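Local structure of probable ribose-5-phosphate isomerase B (Mycoplasma genitalium, 6MU0) at residues A[85-88]-A[94-97]; A[14-19]-A[54-59]; A[30-35]-A[130-135]; A[96-101]-A[105-110]; A[138-143]-A[147-152]. The protein probably interconverts D-ribulose 5-phosphate and D-ribose 5-phosphate in the non-oxidative stage of the pentose phosphate pathway. All blocks are in the same frame, centred on the assembly; numbering follows the deposited sequence. Where two conformers were deposited one is given.

In the fold
Contacts 1, 2 and 4 all reach the five-stranded parallel sheet. Contact 2 carries Asp18 and His19, which bind ribulose-5-phosphate, and it touches contact 1 (centres 12 Å apart) where Ala86 packs on Ala57 and Phe58. Strand 95-97 serves both contact 1 and contact 4, Ala95 and Ala96 turning to different helices. Contact 3 pairs helices 22-34 and 125-137 and adjoins contact 4 through Ile131 on Val98. Contact 5, about 25 Å from contact 2 between centres, meets contact 4 at Gln109 and contact 1 at Leu94. His110 and Arg148, functional by similarity, lie in contacts 4 and 5, far from this ligand, consistent with a site shared between subunits of the homodimer.

Contact 1 (A[85-88]-A[94-97])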
# COMPACT_ATOMS: atom_id res chain seq x y z
N MET A 85 9.57 4.29 -1.52
CA MET A 85 10.36 4.96 -2.56
C MET A 85 10.09 4.35 -3.92
O MET A 85 9.84 5.05 -4.91
CB MET A 85 11.86 4.79 -2.27
CG MET A 85 12.41 5.51 -1.07
SD MET A 85 14.13 5.01 -0.85
CE MET A 85 14.66 6.18 0.41
N ALA A 86 10.15 3.02 -3.99
CA ALA A 86 9.98 2.32 -5.25
C ALA A 86 8.57 2.50 -5.81
O ALA A 86 8.40 2.85 -6.98
CB ALA A 86 10.30 0.84 -5.06
N ALA A 87 7.55 2.27 -4.98
CA ALA A 87 6.18 2.37 -5.47
C ALA A 87 5.88 3.77 -6.00
O ALA A 87 5.18 3.92 -7.00
CB ALA A 87 5.19 1.97 -4.38
N ASN A 88 6.40 4.80 -5.33
CA ASN A 88 6.15 6.17 -5.78
C ASN A 88 6.82 6.50 -7.11
O ASN A 88 6.45 7.49 -7.74
CB ASN A 88 6.54 7.18 -4.69
CG ASN A 88 5.44 7.37 -3.66
OD1 ASN A 88 4.29 7.62 -4.02
ND2 ASN A 88 5.80 7.26 -2.38
N LEU A 94 0.37 6.65 -5.58
CA LEU A 94 0.58 7.54 -4.45
C LEU A 94 0.75 6.62 -3.24
O LEU A 94 -0.23 6.05 -2.75
CB LEU A 94 -0.61 8.48 -4.29
CG LEU A 94 -0.83 9.45 -5.46
CD1 LEU A 94 -2.18 10.13 -5.29
CD2 LEU A 94 0.30 10.48 -5.54
N ALA A 95 1.98 6.45 -2.78
CA ALA A 95 2.30 5.46 -1.76
C ALA A 95 2.63 6.15 -0.44
O ALA A 95 3.49 7.04 -0.39
CB ALA A 95 3.47 4.58 -2.20
N ALA A 96 1.92 5.74 0.62
CA ALA A 96 2.02 6.35 1.93
C ALA A 96 2.60 5.36 2.93
O ALA A 96 2.08 4.25 3.08
CB ALA A 96 0.63 6.75 2.43
N LEU A 97 3.65 5.78 3.63
CA LEU A 97 4.24 4.99 4.70
C LEU A 97 3.55 5.33 6.01
O LEU A 97 3.57 6.49 6.45
CB LEU A 97 5.75 5.24 4.78
CG LEU A 97 6.49 4.57 5.94
CD1 LEU A 97 6.16 3.09 6.06
CD2 LEU A 97 8.00 4.76 5.80
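Asn88 and Ala95 are joined by a pair of hydrogen bonds in which one side-chain amide serves both backbone polar groups of a single strand residue. Ala95 N donates to Asn88 OD1 at 2.9 Å, nearly straight at 164°, although the donor lies well off the carbonyl plane. Asn88 ND2 returns a bond to Ala95 O at 3.1 Å, with the acceptor close to the amide plane. With two bonds on two different atoms, the amide is fixed against flipping.

Apolar packing fills in beside these bonds. Ala87 CB meets Ala95 CB at 3.8 Å; the Ala95 methyl also has the Asn88 amide beside it, ND2 lying 3.6 Å from Ala95 CB. Two small side chains let helix and strand come close here.

Strand 95-97 is an outermost strand of the sheet within this chain. Ala96 takes its backbone partners from Val115 and Cys117 on the inner side, while the Asn88 amide stands in for a neighbouring strand at Ala95. Helix 81-88 is the connection of a beta-alpha-beta crossover from strand 72-75 to strand 95-97, in the Rossmann-like alpha/beta fold of the LacAB/RpiB family.

Contact 2 (A[14-19]-A[54-59]). With 5RP (ribulose-5-phosphate), chain B.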
# COMPACT_ATOMS: atom_id res chain seq x y z
N PHE A 14 -3.72 -5.54 -4.08
CA PHE A 14 -2.52 -6.31 -4.37
C PHE A 14 -1.56 -6.15 -3.20
O PHE A 14 -1.30 -5.03 -2.77
CB PHE A 14 -1.87 -5.80 -5.66
CG PHE A 14 -2.76 -5.91 -6.86
CD1 PHE A 14 -2.82 -7.08 -7.60
CD2 PHE A 14 -3.59 -4.85 -7.23
CE1 PHE A 14 -3.65 -7.20 -8.70
CE2 PHE A 14 -4.43 -4.97 -8.34
CZ PHE A 14 -4.46 -6.14 -9.06
N ILE A 15 -1.03 -7.26 -2.70
CA ILE A 15 -0.16 -7.24 -1.53
C ILE A 15 1.13 -7.99 -1.83
O ILE A 15 1.12 -9.05 -2.47
CB ILE A 15 -0.87 -7.78 -0.27
CG1 ILE A 15 -0.00 -7.59 0.98
CG2 ILE A 15 -1.31 -9.22 -0.43
CD1 ILE A 15 -0.76 -7.77 2.29
N ALA A 16 2.24 -7.44 -1.35
CA ALA A 16 3.54 -8.10 -1.46
C ALA A 16 4.44 -7.61 -0.35
O ALA A 16 4.14 -6.64 0.35
CB ALA A 16 4.18 -7.89 -2.83
N SER A 17 5.59 -8.27 -0.20
CA SER A 17 6.57 -7.89 0.80
C SER A 17 7.94 -8.26 0.28
O SER A 17 8.09 -8.79 -0.82
CB SER A 17 6.29 -8.61 2.13
OG SER A 17 6.56 -10.00 2.04
N ASP A 18 8.97 -7.99 1.08
CA ASP A 18 10.21 -8.73 0.93
C ASP A 18 10.26 -9.84 1.98
O ASP A 18 9.27 -10.12 2.67
CB ASP A 18 11.45 -7.82 0.93
CG ASP A 18 11.77 -7.23 2.30
OD1 ASP A 18 10.99 -7.45 3.26
OD2 ASP A 18 12.82 -6.54 2.40
N HIS A 19 11.43 -10.48 2.09
CA HIS A 19 11.62 -11.59 3.02
C HIS A 19 11.30 -11.24 4.46
O HIS A 19 11.09 -12.16 5.26
CB HIS A 19 13.07 -12.08 2.96
CG HIS A 19 14.09 -11.01 3.19
ND1 HIS A 19 14.63 -10.26 2.17
CD2 HIS A 19 14.65 -10.55 4.34
CE1 HIS A 19 15.49 -9.39 2.67
NE2 HIS A 19 15.52 -9.54 3.99
N PRO A 54 12.53 -3.99 -4.02
CA PRO A 54 12.00 -3.30 -5.21
C PRO A 54 11.27 -4.22 -6.15
O PRO A 54 10.29 -3.80 -6.78
CB PRO A 54 13.25 -2.71 -5.87
CG PRO A 54 14.20 -2.54 -4.75
CD PRO A 54 13.98 -3.75 -3.88
N ASP A 55 11.71 -5.47 -6.27
CA ASP A 55 11.06 -6.39 -7.19
C ASP A 55 9.59 -6.53 -6.85
O ASP A 55 8.72 -6.49 -7.73
CB ASP A 55 11.77 -7.74 -7.17
CG ASP A 55 13.19 -7.67 -7.71
OD1 ASP A 55 13.41 -6.92 -8.69
OD2 ASP A 55 14.07 -8.38 -7.19
N PHE A 56 9.29 -6.66 -5.56
CA PHE A 56 7.92 -6.86 -5.11
C PHE A 56 7.14 -5.55 -5.09
O PHE A 56 5.93 -5.55 -5.38
CB PHE A 56 7.96 -7.59 -3.77
CG PHE A 56 8.56 -8.95 -3.91
CD1 PHE A 56 7.81 -9.99 -4.45
CD2 PHE A 56 9.90 -9.19 -3.61
CE1 PHE A 56 8.35 -11.24 -4.64
CE2 PHE A 56 10.45 -10.46 -3.79
CZ PHE A 56 9.67 -11.48 -4.31
N ALA A 57 7.80 -4.44 -4.76
CA ALA A 57 7.14 -3.15 -4.83
C ALA A 57 6.65 -2.87 -6.24
O ALA A 57 5.52 -2.40 -6.43
CB ALA A 57 8.09 -2.04 -4.37
N PHE A 58 7.47 -3.16 -7.25
CA PHE A 58 7.04 -2.89 -8.62
C PHE A 58 5.94 -3.84 -9.08
O PHE A 58 5.08 -3.44 -9.86
CB PHE A 58 8.24 -2.87 -9.57
CG PHE A 58 9.18 -1.72 -9.33
CD1 PHE A 58 8.69 -0.42 -9.24
CD2 PHE A 58 10.54 -1.92 -9.18
CE1 PHE A 58 9.55 0.65 -9.01
CE2 PHE A 58 11.40 -0.85 -8.94
CZ PHE A 58 10.89 0.43 -8.85
N LEU A 59 5.94 -5.09 -8.60
CA LEU A 59 4.83 -5.98 -8.92
C LEU A 59 3.50 -5.38 -8.49
O LEU A 59 2.53 -5.34 -9.26
CB LEU A 59 5.02 -7.34 -8.26
CG LEU A 59 6.08 -8.26 -8.86
CD1 LEU A 59 6.14 -9.55 -8.05
CD2 LEU A 59 5.82 -8.56 -10.33
C2 5RP B . 13.97 -1.42 3.15
C3 5RP B . 13.91 -2.46 4.25
C5 5RP B . 14.30 -3.90 3.89
O13 5RP B . 13.32 -4.81 4.34
C6 5RP B . 15.63 -4.11 4.62
O14 5RP B . 16.57 -3.16 4.14
C7 5RP B . 16.17 -5.52 4.44
O8 5RP B . 17.27 -5.69 5.34
P9 5RP B . 18.08 -7.07 5.34
O12 5RP B . 19.14 -6.90 6.40
O11 5RP B . 17.08 -8.17 5.67
O10 5RP B . 18.65 -7.27 3.95
O4 5RP B . 13.61 -2.18 5.40
O1 5RP B . 13.58 -0.14 3.64
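Phe56, on helix 53-66, meets the end of strand 12-16 at Ala16 and Ser17. Its CB lies 3.9 Å from Ala16 CB, a methyl-to-methylene contact that brings helix and strand close together. The first torsion of Phe56 (chi1 -63°) swings CG to the side of its own backbone N and carries the ring against the backbone of Ser17. There the ring comes obliquely against the Ser17 carbonyl, with Phe56 CG only 3.1 Å from Ser17 O. The oxygen also lies 3.2 Å from Phe56 CB, so this is tight packing around a buried carbonyl that has no hydrogen-bond partner in the model.

Ser17 turns its side chain the other way. Its OG donates to Asp18 O at 2.8 Å, which ties down the bend where the chain leaves the strand.

Beyond that bend the next two residues reach the ligand. Asp18 OD2 accepts a hydrogen bond from O13 of ribulose-5-phosphate at 2.6 Å, while its OD1 is engaged by Thr20. His19 NE2 donates almost linearly (177°) to phosphate oxygen O11, 2.7 Å away and near the ring plane. Asp51 bonds His19 ND1 and so fixes the rotation of the imidazole. One face of that ring carries Asp18 OD2, offset toward the rim.

Gly78, Thr79, Gly82 and Arg121 also bond the ligand. A binding loop at the C-terminal end of a parallel strand, backed by a helix, is characteristic of Rossmann-like folds, and here it forms one wall of the sugar-phosphate pocket.

Contact 3 (A[30-35]-A[130-135]); sequences EHLKTK and KIVDDF
His31 reaches from helix 22-34 to Asp133 on helix 125-137. From CB, which points at the other helix, the chain runs on to CG, anti to the main-chain N (chi1 170°), which sends the imidazole out toward the second helix. CD2, on one flank of the ring, passes 3.6 Å from Asp133 OD1. CE1, on the other flank, lies 3.7 Å from Asp133 OD2. At the tip, NE2 donates to Asp133 OD1 over 2.7 Å with an N-H...O angle of 166°. The acceptor sits at the ring edge, practically in the imidazole plane, and offers its syn lone pair. Ring and carboxylate planes are turned 31° apart, so the two flat groups meet edge on with a modest twist.

This is a histidine-carboxylate hydrogen bond away from the annotated sites, and the aspartate would probably favour a protonated imidazole. Lys35 passes nearby at about a right angle to Asp133. Its CE approaches OD1 to 4.0 Å, whereas NZ stays 5.2 Å from Asp133 OD2; the opposite charge may still add a little through space.

Deeper in the groove the contact becomes apolar. Both methyls of Leu32 lie against one branch of Val132, with CD2 at 4.0 Å from Val132 CG1.

The polar pair lies toward the outside and the Leu32-Val132 pair toward the sheet. Val132 joins helix 125-137 to Leu116 of strand 115-117, while Leu32, on Leu136, and His31, on Ile129, pack helix 22-34 on helix 125-137; Leu32 also rests on Phe37.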
# COMPACT_ATOMS: atom_id res chain seq x y z
N GLU A 30 -5.30 -12.86 4.66
CA GLU A 30 -6.42 -13.68 5.12
C GLU A 30 -7.45 -12.85 5.87
O GLU A 30 -8.66 -13.10 5.76
CB GLU A 30 -5.91 -14.86 5.94
CG GLU A 30 -5.06 -15.84 5.13
CD GLU A 30 -5.84 -16.58 4.04
OE1 GLU A 30 -7.08 -16.75 4.17
OE2 GLU A 30 -5.21 -17.00 3.05
N HIS A 31 -6.99 -11.87 6.65
CA HIS A 31 -7.90 -10.94 7.32
C HIS A 31 -8.82 -10.25 6.32
O HIS A 31 -10.05 -10.19 6.50
CB HIS A 31 -7.04 -9.93 8.09
CG HIS A 31 -7.79 -8.77 8.66
ND1 HIS A 31 -8.54 -8.86 9.81
CD2 HIS A 31 -7.84 -7.48 8.27
CE1 HIS A 31 -9.05 -7.67 10.08
NE2 HIS A 31 -8.63 -6.81 9.17
N LEU A 32 -8.24 -9.73 5.24
CA LEU A 32 -9.03 -9.00 4.25
C LEU A 32 -9.90 -9.94 3.42
O LEU A 32 -11.02 -9.58 3.04
CB LEU A 32 -8.10 -8.18 3.36
CG LEU A 32 -7.36 -7.06 4.10
CD1 LEU A 32 -6.46 -6.33 3.13
CD2 LEU A 32 -8.35 -6.10 4.76
N LYS A 33 -9.42 -11.15 3.13
CA LYS A 33 -10.27 -12.11 2.43
C LYS A 33 -11.51 -12.44 3.24
O LYS A 33 -12.62 -12.55 2.69
CB LYS A 33 -9.48 -13.37 2.07
CG LYS A 33 -8.51 -13.15 0.91
CD LYS A 33 -7.76 -14.43 0.56
CE LYS A 33 -6.95 -14.27 -0.72
NZ LYS A 33 -7.82 -14.06 -1.92
N THR A 34 -11.36 -12.60 4.56
CA THR A 34 -12.52 -12.87 5.40
C THR A 34 -13.52 -11.73 5.35
O THR A 34 -14.74 -11.96 5.42
CB THR A 34 -12.05 -13.14 6.82
OG1 THR A 34 -11.21 -14.30 6.83
CG2 THR A 34 -13.23 -13.36 7.76
N LYS A 35 -13.04 -10.50 5.21
CA LYS A 35 -13.89 -9.32 5.08
C LYS A 35 -14.44 -9.14 3.67
O LYS A 35 -15.06 -8.11 3.40
CB LYS A 35 -13.14 -8.07 5.51
CG LYS A 35 -12.77 -8.07 6.96
CD LYS A 35 -12.16 -6.75 7.34
CE LYS A 35 -11.95 -6.70 8.83
NZ LYS A 35 -13.19 -7.06 9.57
N LYS A 130 -4.60 -2.80 12.40
CA LYS A 130 -5.40 -1.60 12.66
C LYS A 130 -5.14 -0.52 11.62
O LYS A 130 -6.06 0.19 11.20
CB LYS A 130 -5.10 -1.07 14.05
CG LYS A 130 -5.52 -2.01 15.16
CD LYS A 130 -4.97 -1.57 16.50
CE LYS A 130 -5.16 -2.66 17.53
NZ LYS A 130 -4.50 -2.28 18.81
N ILE A 131 -3.88 -0.37 11.22
CA ILE A 131 -3.53 0.59 10.17
C ILE A 131 -4.25 0.25 8.88
O ILE A 131 -4.86 1.11 8.24
CB ILE A 131 -2.00 0.62 9.99
CG1 ILE A 131 -1.33 1.29 11.20
CG2 ILE A 131 -1.61 1.27 8.67
CD1 ILE A 131 0.17 1.06 11.27
N VAL A 132 -4.17 -1.02 8.47
CA VAL A 132 -4.86 -1.48 7.26
C VAL A 132 -6.35 -1.19 7.35
O VAL A 132 -6.95 -0.63 6.42
CB VAL A 132 -4.58 -2.97 7.02
CG1 VAL A 132 -5.47 -3.51 5.92
CG2 VAL A 132 -3.12 -3.20 6.66
N ASP A 133 -6.98 -1.56 8.47
CA ASP A 133 -8.42 -1.37 8.58
C ASP A 133 -8.81 0.10 8.48
O ASP A 133 -9.78 0.44 7.80
CB ASP A 133 -8.93 -1.96 9.90
CG ASP A 133 -9.03 -3.49 9.88
OD1 ASP A 133 -8.94 -4.11 8.80
OD2 ASP A 133 -9.21 -4.06 10.98
N ASP A 134 -8.07 0.98 9.16
CA ASP A 134 -8.43 2.39 9.14
C ASP A 134 -8.15 3.02 7.78
O ASP A 134 -8.90 3.90 7.33
CB ASP A 134 -7.74 3.16 10.27
CG ASP A 134 -8.73 3.84 11.20
OD1 ASP A 134 -9.93 3.46 11.19
OD2 ASP A 134 -8.34 4.78 11.92
N PHE A 135 -7.08 2.59 7.12
CA PHE A 135 -6.79 3.06 5.77
C PHE A 135 -7.91 2.69 4.80
O PHE A 135 -8.35 3.52 4.00
CB PHE A 135 -5.46 2.45 5.32
CG PHE A 135 -5.02 2.86 3.94
CD1 PHE A 135 -4.32 4.03 3.75
CD2 PHE A 135 -5.27 2.04 2.85
CE1 PHE A 135 -3.89 4.40 2.49
CE2 PHE A 135 -4.85 2.41 1.58
CZ PHE A 135 -4.16 3.59 1.40

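Contact 4 (A[96-101]-A[105-110])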
# COMPACT_ATOMS: atom_id res chain seq x y z
N ALA A 96 1.92 5.74 0.62
CA ALA A 96 2.02 6.35 1.93
C ALA A 96 2.60 5.36 2.93
O ALA A 96 2.08 4.25 3.08
CB ALA A 96 0.63 6.75 2.43
N LEU A 97 3.65 5.78 3.63
CA LEU A 97 4.24 4.99 4.70
C LEU A 97 3.55 5.33 6.01
O LEU A 97 3.57 6.49 6.45
CB LEU A 97 5.75 5.24 4.78
CG LEU A 97 6.49 4.57 5.94
CD1 LEU A 97 6.16 3.09 6.06
CD2 LEU A 97 8.00 4.76 5.80
N VAL A 98 2.91 4.33 6.62
CA VAL A 98 2.17 4.52 7.86
C VAL A 98 2.70 3.51 8.88
O VAL A 98 2.67 2.30 8.63
CB VAL A 98 0.66 4.33 7.66
CG1 VAL A 98 -0.07 4.49 8.98
CG2 VAL A 98 0.11 5.28 6.62
N VAL A 99 3.15 4.02 10.03
CA VAL A 99 3.66 3.19 11.11
C VAL A 99 2.87 3.36 12.40
O VAL A 99 3.23 2.79 13.43
CB VAL A 99 5.18 3.38 11.34
CG1 VAL A 99 5.95 2.89 10.13
CG2 VAL A 99 5.53 4.83 11.68
N SER A 100 1.78 4.13 12.37
CA SER A 100 0.94 4.33 13.54
C SER A 100 -0.50 4.42 13.09
O SER A 100 -0.80 5.08 12.09
CB SER A 100 1.31 5.64 14.26
OG SER A 100 0.34 5.97 15.25
N GLU A 101 -1.40 3.79 13.85
CA GLU A 101 -2.82 3.99 13.59
C GLU A 101 -3.19 5.47 13.57
O GLU A 101 -4.16 5.84 12.89
CB GLU A 101 -3.65 3.25 14.63
N ALA A 105 -5.71 6.87 8.72
CA ALA A 105 -6.82 7.45 7.97
C ALA A 105 -6.37 8.65 7.15
O ALA A 105 -6.84 8.84 6.02
CB ALA A 105 -7.95 7.84 8.93
N LEU A 106 -5.46 9.47 7.70
CA LEU A 106 -5.01 10.67 7.00
C LEU A 106 -4.35 10.35 5.67
O LEU A 106 -4.44 11.15 4.73
CB LEU A 106 -4.05 11.47 7.87
CG LEU A 106 -4.71 12.31 8.96
CD1 LEU A 106 -3.68 12.77 9.97
CD2 LEU A 106 -5.44 13.51 8.35
N ALA A 107 -3.68 9.19 5.57
CA ALA A 107 -3.04 8.82 4.31
C ALA A 107 -4.06 8.72 3.19
O ALA A 107 -3.73 9.00 2.03
CB ALA A 107 -2.31 7.49 4.47
N ARG A 108 -5.29 8.32 3.50
CA ARG A 108 -6.38 8.31 2.54
C ARG A 108 -7.06 9.68 2.47
O ARG A 108 -7.27 10.22 1.38
CB ARG A 108 -7.39 7.25 2.98
CG ARG A 108 -8.22 6.65 1.87
CD ARG A 108 -7.52 5.47 1.22
NE ARG A 108 -8.30 4.98 0.09
CZ ARG A 108 -9.29 4.09 0.18
NH1 ARG A 108 -9.93 3.71 -0.92
NH2 ARG A 108 -9.64 3.59 1.36
N GLN A 109 -7.41 10.24 3.63
CA GLN A 109 -8.22 11.45 3.70
C GLN A 109 -7.55 12.63 3.01
O GLN A 109 -8.20 13.38 2.26
CB GLN A 109 -8.51 11.79 5.16
CG GLN A 109 -9.44 10.81 5.85
CD GLN A 109 -9.41 10.94 7.36
OE1 GLN A 109 -8.46 11.48 7.93
NE2 GLN A 109 -10.45 10.43 8.03
N HIS A 110 -6.26 12.84 3.29
CA HIS A 110 -5.53 13.97 2.71
C HIS A 110 -4.72 13.58 1.48
O HIS A 110 -4.69 14.33 0.51
CB HIS A 110 -4.56 14.56 3.74
CG HIS A 110 -5.22 15.33 4.83
ND1 HIS A 110 -4.53 16.21 5.63
CD2 HIS A 110 -6.51 15.37 5.24
CE1 HIS A 110 -5.37 16.76 6.50
NE2 HIS A 110 -6.58 16.27 6.27
O HOH W 1 -6.29 6.60 11.59
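A water bridges Glu101 and Ala105 in the first turn of helix 101-109. It donates to Glu101 O at 2.6 Å and accepts from Ala105 N at 2.9 Å, inserted where the direct backbone bond would be, the two atoms being 4.6 Å apart. Ser100 precedes this turn as its N-cap, with OG bonded to Lys102 N, and Glu127 takes up Glu101 N.

Further along, the helix meets its own strand through one methyl. Ala107 CB lies 3.7 Å from Ala96 CB and 3.9 Å from Val98 CG2, so it sits against two residues, two apart in the chain, whose side chains turn to the same side. These elements belong to a beta-alpha-beta unit: strand 95-97 runs into helix 101-109, which leads to strand 115-117 alongside. The trans rotamer of Val98 (chi1 179°) leaves CG2 for Ala107 while CG1 packs on Ile131 of helix 125-137. Phe135 closes over Ala107 from that same helix.

Farther on, Leu106 CD2 stands 3.6 Å above the His110 ring, over its centre. By similarity His110 is the proton donor of the active site, and its ring also stacks with that of His145.

Contact 5 (A[138-143]-A[147-152]); sequences ANFEGG and RRIDKI
Gly143 and Arg147 are linked through the backbone at the start of helix 144-158. The loop passes through Gly142 and Gly143, both with positive phi near 60° and strongly negative psi, an extended conformation that is easy for glycine, before Gly143 takes the N-cap position. Its carbonyl oxygen accepts from Arg147 N at 3.3 Å, a long but well-directed bond (158°) with the donor in the carbonyl plane. This bond spans the first turn of the helix and joins it to the loop.

The side-chain contact is slighter. With a trans first torsion (chi1 -177°), Phe140 aims its ring at the helix. Its far atom CZ comes within 4.3 Å of Ile149 CG1, an oblique, loose approach; Ile149 is modelled in two conformers, so the detail is less certain. The ring is also covered from within its own loop, where Gly142 N stands 3.6 Å above its centre. The side chain of Arg147 starts out beside Gly143, and Arg148, a substrate-binding residue by similarity, lies on the same helix.

Helix 144-158 sits at the periphery of the chain. Ile149 and Ile152 pack on Leu94, next to strand 95-97, while Phe140 lies against Asn112, His145 and Gln146. The loop itself, coming from helix 125-137, is held along helix 101-109 by the backbone bond between Glu141 and Gln109 and by Ala138 resting on Ala105 and Arg108.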
# COMPACT_ATOMS: atom_id res chain seq x y z
N ALA A 138 -11.26 4.69 5.63
CA ALA A 138 -11.23 6.12 5.40
C ALA A 138 -11.55 6.44 3.94
O ALA A 138 -11.43 5.60 3.05
CB ALA A 138 -9.85 6.67 5.76
N ASN A 139 -11.98 7.68 3.71
CA ASN A 139 -12.28 8.18 2.38
C ASN A 139 -11.50 9.46 2.12
O ASN A 139 -11.30 10.28 3.02
CB ASN A 139 -13.78 8.48 2.23
CG ASN A 139 -14.64 7.24 2.42
OD1 ASN A 139 -14.41 6.22 1.78
ND2 ASN A 139 -15.61 7.32 3.32
N PHE A 140 -11.06 9.63 0.87
CA PHE A 140 -10.42 10.86 0.45
C PHE A 140 -11.37 12.04 0.64
O PHE A 140 -12.55 11.96 0.29
CB PHE A 140 -10.02 10.73 -1.03
CG PHE A 140 -9.27 11.92 -1.58
CD1 PHE A 140 -8.20 12.47 -0.89
CD2 PHE A 140 -9.63 12.46 -2.80
CE1 PHE A 140 -7.51 13.56 -1.41
CE2 PHE A 140 -8.95 13.55 -3.32
CZ PHE A 140 -7.89 14.09 -2.63
N GLU A 141 -10.86 13.12 1.23
CA GLU A 141 -11.68 14.28 1.57
C GLU A 141 -11.74 15.34 0.46
O GLU A 141 -12.52 16.30 0.59
CB GLU A 141 -11.26 14.87 2.93
CG GLU A 141 -11.59 13.93 4.10
CD GLU A 141 -11.09 14.39 5.46
OE1 GLU A 141 -10.37 15.41 5.54
OE2 GLU A 141 -11.41 13.71 6.46
N GLY A 142 -10.97 15.18 -0.61
CA GLY A 142 -11.08 16.08 -1.76
C GLY A 142 -10.75 17.52 -1.41
O GLY A 142 -9.95 17.81 -0.52
N GLY A 143 -11.38 18.44 -2.14
CA GLY A 143 -11.19 19.85 -1.84
C GLY A 143 -9.75 20.28 -2.05
O GLY A 143 -9.13 19.99 -3.08
N ARG A 147 -6.54 19.53 -5.05
CA ARG A 147 -5.65 20.47 -5.70
C ARG A 147 -4.19 20.07 -5.52
O ARG A 147 -3.38 20.17 -6.45
CB ARG A 147 -5.88 21.86 -5.11
CG ARG A 147 -5.03 22.94 -5.72
CD ARG A 147 -5.33 24.28 -5.09
NE ARG A 147 -4.84 24.39 -3.72
CZ ARG A 147 -5.59 24.64 -2.65
NH1 ARG A 147 -6.90 24.81 -2.77
NH2 ARG A 147 -5.03 24.73 -1.46
N ARG A 148 -3.84 19.59 -4.33
CA ARG A 148 -2.46 19.20 -4.05
C ARG A 148 -2.08 17.93 -4.79
O ARG A 148 -1.03 17.87 -5.44
CB ARG A 148 -2.26 19.08 -2.54
CG ARG A 148 -2.34 20.45 -1.87
CD ARG A 148 -2.64 20.38 -0.39
NE ARG A 148 -2.88 21.73 0.11
CZ ARG A 148 -3.41 22.01 1.29
NH1 ARG A 148 -3.77 21.02 2.12
NH2 ARG A 148 -3.59 23.27 1.64
N ILE A 149 -2.92 16.89 -4.72
CA ILE A 149 -2.64 15.65 -5.45
C ILE A 149 -2.52 15.92 -6.95
O ILE A 149 -1.67 15.35 -7.64
CB ILE A 149 -3.73 14.61 -5.14
CG1 ILE A 149 -3.67 14.19 -3.67
CG2 ILE A 149 -3.60 13.40 -6.05
CD1 ILE A 149 -2.29 13.82 -3.20
N ASP A 150 -3.38 16.81 -7.47
CA ASP A 150 -3.31 17.16 -8.89
C ASP A 150 -1.94 17.69 -9.27
O ASP A 150 -1.46 17.46 -10.38
CB ASP A 150 -4.38 18.19 -9.24
CG ASP A 150 -5.78 17.60 -9.31
OD1 ASP A 150 -5.91 16.37 -9.27
OD2 ASP A 150 -6.75 18.39 -9.41
N LYS A 151 -1.31 18.45 -8.37
CA LYS A 151 0.02 18.98 -8.66
C LYS A 151 1.06 17.87 -8.76
O LYS A 151 1.99 17.95 -9.57
CB LYS A 151 0.43 20.01 -7.60
CG LYS A 151 -0.36 21.31 -7.72
CD LYS A 151 -0.00 22.32 -6.64
CE LYS A 151 -0.66 23.66 -6.93
NZ LYS A 151 -0.34 24.68 -5.90
N ILE A 152 0.94 16.83 -7.93
CA ILE A 152 1.85 15.69 -8.02
C ILE A 152 1.66 14.97 -9.34
O ILE A 152 2.62 14.62 -10.03
CB ILE A 152 1.64 14.73 -6.83
CG1 ILE A 152 1.84 15.44 -5.50
CG2 ILE A 152 2.55 13.52 -6.97
CD1 ILE A 152 1.58 14.55 -4.30